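Local coordinates for YokD protein (Bacillus subtilis, PDB 2NYG) that probably transfers an acetyl group from acetyl-coenzyme A to an amino group, as in aminoglycoside 3-N-acetyltransferases, and may contribute to antibiotic resistance, at residues H185-R199 with K212-F224. Residues are numbered along the deposited sequence; the frame is centred on the assembly and turned at random.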
ATOM      1  N   HIS A 185     -20.813  -9.597  10.598  1.00 33.51           N
ATOM      2  CA  HIS A 185     -21.234 -10.353   9.434  1.00 34.66           C
ATOM      3  C   HIS A 185     -21.408 -11.815   9.815  1.00 35.87           C
ATOM      4  O   HIS A 185     -22.319 -12.470   9.329  1.00 36.97           O
ATOM      5  CB  HIS A 185     -20.204 -10.275   8.299  1.00 37.49           C
ATOM      6  CG  HIS A 185     -20.213  -8.985   7.533  1.00 38.24           C
ATOM      7  ND1 HIS A 185     -21.305  -8.546   6.819  1.00 38.84           N
ATOM      8  CD2 HIS A 185     -19.233  -8.072   7.320  1.00 38.74           C
ATOM      9  CE1 HIS A 185     -21.000  -7.420   6.198  1.00 39.41           C
ATOM     10  NE2 HIS A 185     -19.748  -7.111   6.486  1.00 40.05           N
ATOM     11  N   LEU A 186     -20.530 -12.333  10.670  1.00 35.08           N
ATOM     12  CA  LEU A 186     -20.623 -13.732  11.074  1.00 36.24           C
ATOM     13  C   LEU A 186     -22.004 -14.093  11.640  1.00 37.40           C
ATOM     14  O   LEU A 186     -22.543 -15.162  11.333  1.00 38.42           O
ATOM     15  CB  LEU A 186     -19.537 -14.069  12.097  1.00 36.65           C
ATOM     16  CG  LEU A 186     -19.525 -15.484  12.699  1.00 38.47           C
ATOM     17  CD1 LEU A 186     -19.308 -16.563  11.633  1.00 35.30           C
ATOM     18  CD2 LEU A 186     -18.430 -15.538  13.746  1.00 39.61           C
ATOM     19  N   ALA A 187     -22.576 -13.214  12.464  1.00 37.63           N
ATOM     20  CA  ALA A 187     -23.897 -13.462  13.030  1.00 36.74           C
ATOM     21  C   ALA A 187     -24.941 -13.657  11.915  1.00 36.59           C
ATOM     22  O   ALA A 187     -25.871 -14.457  12.057  1.00 36.83           O
ATOM     23  CB  ALA A 187     -24.292 -12.315  13.932  1.00 35.34           C
ATOM     24  N   GLU A 188     -24.781 -12.941  10.804  1.00 34.95           N
ATOM     25  CA  GLU A 188     -25.713 -13.064   9.686  1.00 34.73           C
ATOM     26  C   GLU A 188     -25.791 -14.472   9.107  1.00 35.42           C
ATOM     27  O   GLU A 188     -26.666 -14.752   8.298  1.00 38.41           O
ATOM     28  CB  GLU A 188     -25.376 -12.051   8.578  1.00 34.39           C
ATOM     29  CG  GLU A 188     -25.721 -10.614   8.961  1.00 34.44           C
ATOM     30  CD  GLU A 188     -25.292  -9.581   7.940  1.00 36.31           C
ATOM     31  OE1 GLU A 188     -24.075  -9.471   7.668  1.00 35.23           O
ATOM     32  OE2 GLU A 188     -26.169  -8.863   7.418  1.00 35.91           O
ATOM     33  N   TYR A 189     -24.889 -15.360   9.517  1.00 35.66           N
ATOM     34  CA  TYR A 189     -24.925 -16.745   9.042  1.00 36.07           C
ATOM     35  C   TYR A 189     -25.497 -17.674  10.134  1.00 35.54           C
ATOM     36  O   TYR A 189     -25.518 -18.900   9.985  1.00 35.58           O
ATOM     37  CB  TYR A 189     -23.527 -17.237   8.660  1.00 38.40           C
ATOM     38  CG  TYR A 189     -22.844 -16.496   7.527  1.00 41.18           C
ATOM     39  CD1 TYR A 189     -22.221 -15.265   7.745  1.00 41.83           C
ATOM     40  CD2 TYR A 189     -22.759 -17.057   6.248  1.00 41.81           C
ATOM     41  CE1 TYR A 189     -21.527 -14.615   6.731  1.00 40.46           C
ATOM     42  CE2 TYR A 189     -22.062 -16.413   5.222  1.00 42.31           C
ATOM     43  CZ  TYR A 189     -21.448 -15.190   5.478  1.00 42.38           C
ATOM     44  OH  TYR A 189     -20.734 -14.541   4.497  1.00 41.07           O
ATOM     45  N   ARG A 190     -25.966 -17.078  11.226  1.00 33.56           N
ATOM     46  CA  ARG A 190     -26.523 -17.830  12.342  1.00 33.52           C
ATOM     47  C   ARG A 190     -27.967 -17.418  12.648  1.00 33.33           C
ATOM     48  O   ARG A 190     -28.476 -17.696  13.735  1.00 32.35           O
ATOM     49  CB  ARG A 190     -25.632 -17.619  13.571  1.00 33.48           C
ATOM     50  CG  ARG A 190     -24.184 -18.000  13.302  1.00 35.55           C
ATOM     51  CD  ARG A 190     -23.215 -17.707  14.442  1.00 34.49           C
ATOM     52  NE  ARG A 190     -21.957 -18.423  14.228  1.00 34.88           N
ATOM     53  CZ  ARG A 190     -20.882 -18.346  15.009  1.00 36.39           C
ATOM     54  NH1 ARG A 190     -20.885 -17.568  16.082  1.00 37.18           N
ATOM     55  NH2 ARG A 190     -19.807 -19.064  14.719  1.00 34.12           N
ATOM     56  N   ILE A 191     -28.625 -16.770  11.685  1.00 32.04           N
ATOM     57  CA  ILE A 191     -30.004 -16.309  11.854  1.00 31.09           C
ATOM     58  C   ILE A 191     -30.964 -16.828  10.781  1.00 32.73           C
ATOM     59  O   ILE A 191     -30.537 -17.219   9.697  1.00 36.93           O
ATOM     60  CB  ILE A 191     -30.081 -14.770  11.879  1.00 29.60           C
ATOM     61  CG1 ILE A 191     -29.632 -14.185  10.541  1.00 25.91           C
ATOM     62  CG2 ILE A 191     -29.251 -14.245  13.037  1.00 29.34           C
ATOM     63  CD1 ILE A 191     -30.136 -12.777  10.284  1.00 23.54           C
ATOM     64  N   PRO A 192     -32.276 -16.839  11.075  1.00 32.05           N
ATOM     65  CA  PRO A 192     -33.333 -17.311  10.166  1.00 32.28           C
ATOM     66  C   PRO A 192     -33.388 -16.612   8.811  1.00 32.58           C
ATOM     67  O   PRO A 192     -33.594 -17.241   7.770  1.00 33.92           O
ATOM     68  CB  PRO A 192     -34.606 -17.093  10.976  1.00 30.82           C
ATOM     69  CG  PRO A 192     -34.127 -17.294  12.376  1.00 30.38           C
ATOM     70  CD  PRO A 192     -32.839 -16.518  12.396  1.00 31.56           C
ATOM     71  N   TYR A 193     -33.209 -15.301   8.834  1.00 31.59           N
ATOM     72  CA  TYR A 193     -33.230 -14.526   7.621  1.00 30.65           C
ATOM     73  C   TYR A 193     -31.978 -14.771   6.793  1.00 32.20           C
ATOM     74  O   TYR A 193     -30.882 -14.856   7.333  1.00 34.42           O
ATOM     75  CB  TYR A 193     -33.334 -13.055   7.965  1.00 28.10           C
ATOM     76  CG  TYR A 193     -33.174 -12.175   6.767  1.00 30.77           C
ATOM     77  CD1 TYR A 193     -34.112 -12.194   5.742  1.00 31.04           C
ATOM     78  CD2 TYR A 193     -32.063 -11.348   6.635  1.00 30.51           C
ATOM     79  CE1 TYR A 193     -33.953 -11.415   4.604  1.00 32.15           C
ATOM     80  CE2 TYR A 193     -31.889 -10.562   5.509  1.00 31.67           C
ATOM     81  CZ  TYR A 193     -32.836 -10.599   4.489  1.00 33.03           C
ATOM     82  OH  TYR A 193     -32.668  -9.844   3.346  1.00 33.23           O
ATOM     83  N   GLN A 194     -32.147 -14.883   5.480  1.00 34.22           N
ATOM     84  CA  GLN A 194     -31.023 -15.102   4.567  1.00 35.40           C
ATOM     85  C   GLN A 194     -31.335 -14.854   3.112  1.00 34.81           C
ATOM     86  O   GLN A 194     -32.020 -15.649   2.495  1.00 36.92           O
ATOM     87  CB  GLN A 194     -30.501 -16.530   4.666  1.00 35.79           C
ATOM     88  CG  GLN A 194     -29.433 -16.740   5.697  1.00 37.57           C
ATOM     89  CD  GLN A 194     -28.738 -18.076   5.550  1.00 36.16           C
ATOM     90  OE1 GLN A 194     -27.791 -18.360   6.270  1.00 38.54           O
ATOM     91  NE2 GLN A 194     -29.207 -18.900   4.619  1.00 31.86           N
ATOM     92  N   LYS A 195     -30.834 -13.758   2.562  1.00 34.65           N
ATOM     93  CA  LYS A 195     -31.034 -13.476   1.147  1.00 36.10           C
ATOM     94  C   LYS A 195     -29.747 -13.934   0.471  1.00 36.05           C
ATOM     95  O   LYS A 195     -28.681 -13.371   0.695  1.00 34.84           O
ATOM     96  CB  LYS A 195     -31.264 -11.986   0.904  1.00 37.59           C
ATOM     97  CG  LYS A 195     -31.534 -11.614  -0.545  1.00 36.78           C
ATOM     98  CD  LYS A 195     -31.687 -10.102  -0.661  1.00 39.53           C
ATOM     99  CE  LYS A 195     -32.193  -9.680  -2.029  1.00 39.53           C
ATOM    100  NZ  LYS A 195     -31.357 -10.211  -3.145  1.00 40.07           N
ATOM    101  N   ILE A 196     -29.865 -14.982  -0.334  1.00 37.57           N
ATOM    102  CA  ILE A 196     -28.741 -15.574  -1.037  1.00 37.27           C
ATOM    103  C   ILE A 196     -28.545 -15.040  -2.447  1.00 38.95           C
ATOM    104  O   ILE A 196     -29.375 -15.269  -3.324  1.00 38.63           O
ATOM    105  CB  ILE A 196     -28.910 -17.094  -1.108  1.00 35.55           C
ATOM    106  CG1 ILE A 196     -28.831 -17.669   0.297  1.00 32.39           C
ATOM    107  CG2 ILE A 196     -27.870 -17.701  -2.037  1.00 34.76           C
ATOM    108  CD1 ILE A 196     -28.747 -19.158   0.318  1.00 35.33           C
ATOM    109  N   ILE A 197     -27.438 -14.327  -2.649  1.00 40.96           N
ATOM    110  CA  ILE A 197     -27.103 -13.768  -3.950  1.00 43.16           C
ATOM    111  C   ILE A 197     -25.994 -14.567  -4.626  1.00 45.28           C
ATOM    112  O   ILE A 197     -25.272 -15.332  -3.988  1.00 46.64           O
ATOM    113  CB  ILE A 197     -26.665 -12.286  -3.847  1.00 43.98           C
ATOM    114  CG1 ILE A 197     -25.563 -12.128  -2.811  1.00 44.81           C
ATOM    115  CG2 ILE A 197     -27.850 -11.422  -3.501  1.00 45.01           C
ATOM    116  CD1 ILE A 197     -25.070 -10.696  -2.655  1.00 45.81           C
ATOM    117  N   ASN A 198     -25.882 -14.390  -5.935  1.00 48.20           N
ATOM    118  CA  ASN A 198     -24.881 -15.079  -6.738  1.00 49.03           C
ATOM    119  C   ASN A 198     -23.808 -14.068  -7.044  1.00 49.83           C
ATOM    120  O   ASN A 198     -24.102 -12.997  -7.573  1.00 49.19           O
ATOM    121  CB  ASN A 198     -25.499 -15.566  -8.047  1.00 50.17           C
ATOM    122  CG  ASN A 198     -26.554 -16.627  -7.832  1.00 52.68           C
ATOM    123  OD1 ASN A 198     -26.238 -17.784  -7.554  1.00 56.37           O
ATOM    124  ND2 ASN A 198     -27.818 -16.237  -7.945  1.00 53.85           N
ATOM    125  N   ARG A 199     -22.570 -14.394  -6.691  1.00 50.31           N
ATOM    126  CA  ARG A 199     -21.460 -13.493  -6.953  1.00 50.23           C
ATOM    127  C   ARG A 199     -20.446 -14.145  -7.888  1.00 50.27           C
ATOM    128  O   ARG A 199     -20.458 -15.363  -8.106  1.00 50.34           O
ATOM    129  CB  ARG A 199     -20.782 -13.071  -5.643  1.00 49.43           C
ATOM    130  CG  ARG A 199     -21.577 -12.088  -4.822  1.00 51.80           C
ATOM    131  CD  ARG A 199     -20.999 -11.924  -3.429  1.00 53.09           C
ATOM    132  NE  ARG A 199     -19.756 -11.162  -3.405  1.00 57.57           N
ATOM    133  CZ  ARG A 199     -19.674  -9.851  -3.622  1.00 61.07           C
ATOM    134  NH1 ARG A 199     -20.769  -9.148  -3.877  1.00 63.23           N
ATOM    135  NH2 ARG A 199     -18.498  -9.236  -3.585  1.00 61.70           N
ATOM    136  N   LYS A 212     -15.057 -17.356 -11.789  1.00 59.35           N
ATOM    137  CA  LYS A 212     -15.917 -18.277 -11.065  1.00 60.88           C
ATOM    138  C   LYS A 212     -17.090 -17.630 -10.359  1.00 61.43           C
ATOM    139  O   LYS A 212     -17.005 -16.492  -9.904  1.00 61.23           O
ATOM    140  CB  LYS A 212     -15.088 -19.053 -10.041  1.00 60.53           C
ATOM    141  CG  LYS A 212     -15.885 -20.083  -9.301  1.00 63.65           C
ATOM    142  CD  LYS A 212     -15.041 -20.813  -8.293  1.00 68.00           C
ATOM    143  CE  LYS A 212     -15.902 -21.734  -7.425  1.00 71.17           C
ATOM    144  NZ  LYS A 212     -15.114 -22.416  -6.341  1.00 72.51           N
ATOM    145  N   GLU A 213     -18.193 -18.368 -10.279  1.00 61.86           N
ATOM    146  CA  GLU A 213     -19.385 -17.875  -9.607  1.00 61.52           C
ATOM    147  C   GLU A 213     -19.621 -18.659  -8.329  1.00 59.23           C
ATOM    148  O   GLU A 213     -19.490 -19.883  -8.295  1.00 58.88           O
ATOM    149  CB  GLU A 213     -20.604 -17.999 -10.507  1.00 64.97           C
ATOM    150  CG  GLU A 213     -20.644 -16.979 -11.613  1.00 70.42           C
ATOM    151  CD  GLU A 213     -21.963 -17.011 -12.356  1.00 74.52           C
ATOM    152  OE1 GLU A 213     -22.675 -18.044 -12.262  1.00 75.25           O
ATOM    153  OE2 GLU A 213     -22.276 -16.010 -13.038  1.00 75.47           O
ATOM    154  N   TYR A 214     -19.960 -17.942  -7.271  1.00 56.38           N
ATOM    155  CA  TYR A 214     -20.209 -18.562  -5.985  1.00 53.88           C
ATOM    156  C   TYR A 214     -21.407 -17.882  -5.323  1.00 53.10           C
ATOM    157  O   TYR A 214     -21.831 -16.784  -5.732  1.00 52.90           O
ATOM    158  CB  TYR A 214     -18.955 -18.446  -5.105  1.00 53.31           C
ATOM    159  CG  TYR A 214     -18.500 -17.024  -4.841  1.00 52.34           C
ATOM    160  CD1 TYR A 214     -18.573 -16.479  -3.558  1.00 52.20           C
ATOM    161  CD2 TYR A 214     -18.020 -16.220  -5.873  1.00 51.74           C
ATOM    162  CE1 TYR A 214     -18.180 -15.172  -3.307  1.00 52.62           C
ATOM    163  CE2 TYR A 214     -17.626 -14.906  -5.634  1.00 51.69           C
ATOM    164  CZ  TYR A 214     -17.710 -14.390  -4.346  1.00 52.53           C
ATOM    165  OH  TYR A 214     -17.327 -13.097  -4.088  1.00 51.47           O
ATOM    166  N   LYS A 215     -21.958 -18.543  -4.310  1.00 50.32           N
ATOM    167  CA  LYS A 215     -23.104 -18.004  -3.600  1.00 49.46           C
ATOM    168  C   LYS A 215     -22.629 -17.261  -2.362  1.00 47.73           C
ATOM    169  O   LYS A 215     -21.606 -17.612  -1.774  1.00 47.48           O
ATOM    170  CB  LYS A 215     -24.071 -19.132  -3.234  1.00 52.34           C
ATOM    171  CG  LYS A 215     -24.698 -19.805  -4.456  1.00 53.80           C
ATOM    172  CD  LYS A 215     -25.698 -20.893  -4.076  1.00 56.56           C
ATOM    173  CE  LYS A 215     -26.393 -21.459  -5.314  1.00 57.00           C
ATOM    174  NZ  LYS A 215     -26.993 -20.376  -6.143  1.00 56.37           N
ATOM    175  N   GLU A 216     -23.378 -16.231  -1.981  1.00 44.44           N
ATOM    176  CA  GLU A 216     -23.032 -15.408  -0.835  1.00 41.80           C
ATOM    177  C   GLU A 216     -24.261 -14.720  -0.253  1.00 41.55           C
ATOM    178  O   GLU A 216     -25.238 -14.486  -0.957  1.00 42.65           O
ATOM    179  CB  GLU A 216     -22.035 -14.338  -1.271  1.00 41.92           C
ATOM    180  CG  GLU A 216     -21.487 -13.524  -0.133  1.00 42.34           C
ATOM    181  CD  GLU A 216     -20.643 -14.372   0.782  1.00 43.51           C
ATOM    182  OE1 GLU A 216     -19.470 -14.633   0.425  1.00 41.30           O
ATOM    183  OE2 GLU A 216     -21.161 -14.793   1.841  1.00 41.83           O
ATOM    184  N   LEU A 217     -24.211 -14.376   1.025  1.00 40.36           N
ATOM    185  CA  LEU A 217     -25.328 -13.682   1.648  1.00 40.71           C
ATOM    186  C   LEU A 217     -25.330 -12.193   1.257  1.00 41.29           C
ATOM    187  O   LEU A 217     -24.273 -11.593   1.028  1.00 41.78           O
ATOM    188  CB  LEU A 217     -25.242 -13.806   3.170  1.00 40.57           C
ATOM    189  CG  LEU A 217     -25.312 -15.224   3.720  1.00 40.62           C
ATOM    190  CD1 LEU A 217     -25.320 -15.187   5.234  1.00 39.10           C
ATOM    191  CD2 LEU A 217     -26.569 -15.904   3.184  1.00 41.78           C
ATOM    192  N   GLU A 218     -26.513 -11.600   1.154  1.00 41.73           N
ATOM    193  CA  GLU A 218     -26.592 -10.187   0.822  1.00 42.57           C
ATOM    194  C   GLU A 218     -26.620  -9.493   2.170  1.00 41.34           C
ATOM    195  O   GLU A 218     -27.674  -9.271   2.753  1.00 43.08           O
ATOM    196  CB  GLU A 218     -27.859  -9.866   0.025  1.00 43.12           C
ATOM    197  CG  GLU A 218     -27.962  -8.397  -0.296  1.00 47.47           C
ATOM    198  CD  GLU A 218     -29.109  -8.053  -1.221  1.00 51.23           C
ATOM    199  OE1 GLU A 218     -29.208  -8.661  -2.308  1.00 53.13           O
ATOM    200  OE2 GLU A 218     -29.900  -7.156  -0.866  1.00 52.62           O
ATOM    201  N   PHE A 219     -25.439  -9.168   2.663  1.00 40.18           N
ATOM    202  CA  PHE A 219     -25.285  -8.548   3.966  1.00 39.55           C
ATOM    203  C   PHE A 219     -26.088  -7.297   4.219  1.00 38.70           C
ATOM    204  O   PHE A 219     -26.457  -6.590   3.300  1.00 39.66           O
ATOM    205  CB  PHE A 219     -23.809  -8.268   4.200  1.00 36.86           C
ATOM    206  CG  PHE A 219     -22.947  -9.483   4.049  1.00 37.44           C
ATOM    207  CD1 PHE A 219     -21.776  -9.436   3.306  1.00 39.06           C
ATOM    208  CD2 PHE A 219     -23.313 -10.679   4.642  1.00 36.04           C
ATOM    209  CE1 PHE A 219     -20.988 -10.562   3.158  1.00 37.80           C
ATOM    210  CE2 PHE A 219     -22.536 -11.803   4.500  1.00 35.85           C
ATOM    211  CZ  PHE A 219     -21.369 -11.746   3.756  1.00 36.51           C
ATOM    212  N   ARG A 220     -26.353  -7.044   5.495  1.00 38.14           N
ATOM    213  CA  ARG A 220     -27.099  -5.873   5.937  1.00 36.99           C
ATOM    214  C   ARG A 220     -26.209  -5.039   6.855  1.00 37.33           C
ATOM    215  O   ARG A 220     -26.629  -4.607   7.931  1.00 36.38           O
ATOM    216  CB  ARG A 220     -28.359  -6.295   6.692  1.00 35.36           C
ATOM    217  CG  ARG A 220     -29.403  -6.986   5.832  1.00 35.83           C
ATOM    218  CD  ARG A 220     -30.631  -7.303   6.633  1.00 33.74           C
ATOM    219  NE  ARG A 220     -30.417  -8.415   7.546  1.00 36.90           N
ATOM    220  CZ  ARG A 220     -31.222  -8.713   8.559  1.00 36.69           C
ATOM    221  NH1 ARG A 220     -32.294  -7.968   8.791  1.00 35.70           N
ATOM    222  NH2 ARG A 220     -30.973  -9.773   9.322  1.00 38.53           N
ATOM    223  N   GLU A 221     -24.978  -4.808   6.415  1.00 36.44           N
ATOM    224  CA  GLU A 221     -24.036  -4.038   7.205  1.00 36.02           C
ATOM    225  C   GLU A 221     -24.552  -2.649   7.608  1.00 34.01           C
ATOM    226  O   GLU A 221     -24.025  -2.036   8.539  1.00 33.02           O
ATOM    227  CB  GLU A 221     -22.699  -3.920   6.462  1.00 37.15           C
ATOM    228  CG  GLU A 221     -22.677  -2.961   5.283  1.00 45.25           C
ATOM    229  CD  GLU A 221     -22.791  -3.649   3.924  1.00 50.43           C
ATOM    230  OE1 GLU A 221     -22.642  -4.890   3.861  1.00 51.13           O
ATOM    231  OE2 GLU A 221     -23.013  -2.936   2.915  1.00 53.07           O
ATOM    232  N   GLU A 222     -25.592  -2.166   6.928  1.00 31.28           N
ATOM    233  CA  GLU A 222     -26.157  -0.852   7.218  1.00 30.51           C
ATOM    234  C   GLU A 222     -26.673  -0.741   8.641  1.00 29.26           C
ATOM    235  O   GLU A 222     -26.826   0.358   9.160  1.00 29.75           O
ATOM    236  CB  GLU A 222     -27.299  -0.517   6.252  1.00 31.74           C
ATOM    237  CG  GLU A 222     -28.555  -1.327   6.457  1.00 33.54           C
ATOM    238  CD  GLU A 222     -28.649  -2.504   5.522  1.00 38.18           C
ATOM    239  OE1 GLU A 222     -27.608  -2.884   4.941  1.00 39.44           O
ATOM    240  OE2 GLU A 222     -29.763  -3.058   5.370  1.00 39.85           O
ATOM    241  N   LEU A 223     -26.937  -1.886   9.264  1.00 29.42           N
ATOM    242  CA  LEU A 223     -27.448  -1.957  10.631  1.00 27.93           C
ATOM    243  C   LEU A 223     -26.366  -2.045  11.725  1.00 29.70           C
ATOM    244  O   LEU A 223     -26.619  -1.689  12.881  1.00 28.87           O
ATOM    245  CB  LEU A 223     -28.365  -3.172  10.764  1.00 25.33           C
ATOM    246  CG  LEU A 223     -29.608  -3.232   9.872  1.00 26.87           C
ATOM    247  CD1 LEU A 223     -30.267  -4.589  10.028  1.00 19.55           C
ATOM    248  CD2 LEU A 223     -30.565  -2.107  10.242  1.00 21.27           C
ATOM    249  N   PHE A 224     -25.174  -2.516  11.352  1.00 27.56           N
ATOM    250  CA  PHE A 224     -24.070  -2.698  12.288  1.00 28.10           C
ATOM    251  C   PHE A 224     -23.895  -1.573  13.272  1.00 26.80           C
ATOM    252  O   PHE A 224     -23.581  -1.816  14.427  1.00 26.38           O
ATOM    253  CB  PHE A 224     -22.759  -2.929  11.536  1.00 29.66           C
ATOM    254  CG  PHE A 224     -22.696  -4.250  10.817  1.00 32.39           C
ATOM    255  CD1 PHE A 224     -23.825  -5.062  10.721  1.00 30.34           C
ATOM    256  CD2 PHE A 224     -21.519  -4.662  10.186  1.00 32.99           C
ATOM    257  CE1 PHE A 224     -23.791  -6.244  10.014  1.00 29.15           C
ATOM    258  CE2 PHE A 224     -21.476  -5.860   9.465  1.00 32.07           C
ATOM    259  CZ  PHE A 224     -22.609  -6.647   9.378  1.00 30.71           C
TER
HETATM  260  O   HOH W   1     -28.492 -10.213   7.236  1.00 32.60           O
HETATM  261  O   HOH W   2     -28.431 -12.458   3.816  1.00 36.22           O
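With CG anti to the carbonyl carbon in both Glu188 (chi1 -72°) and Phe219 (chi1 -55°), and the Glu188 chain running extended to CD, the carboxylate reaches the backbone of Arg220 beside the phenyl ring. Arg220 N donates to the syn lone pair of Glu188 OE2 at 2.7 Å, while Glu188 OE1 accepts from His185 ND1 at 3.0 Å. Water 1 links Glu188 OE2 to Arg220 NE. The imidazole of His185 takes the edge of Phe224 over one face, centroids 4.8 Å apart, and its ND1 lies over one face of Phe219. Tyr189 completes this aromatic cluster. Tyr189 OH donates to Glu216 OE2 at 2.7 Å, from above the carboxylate plane, Leu217 N donates to the same oxygen, and one face of the tyrosine ring receives Leu217 CD1 in a CH-pi contact, 3.5 Å from the ring centroid. Past the cluster, strands 196-199 and 212-217 pair antiparallel, with two backbone bonds each between Ile197 and Glu216 and between Arg199 and Tyr214. Lys195 NZ forms a salt bridge with Glu218 OE1 at 2.8 Å, alongside the bond from Glu218 N to Lys195 O. The guanidinium of Arg220 lies with one face against Tyr193 CD2 and makes a salt bridge to Asp267 of helix 252-268. The contact thus ties helix 183-187 and the turn Ala187 to Arg190 to the strand pair, and bonds to both oxygens of Glu188 limit rotation of its carboxylate.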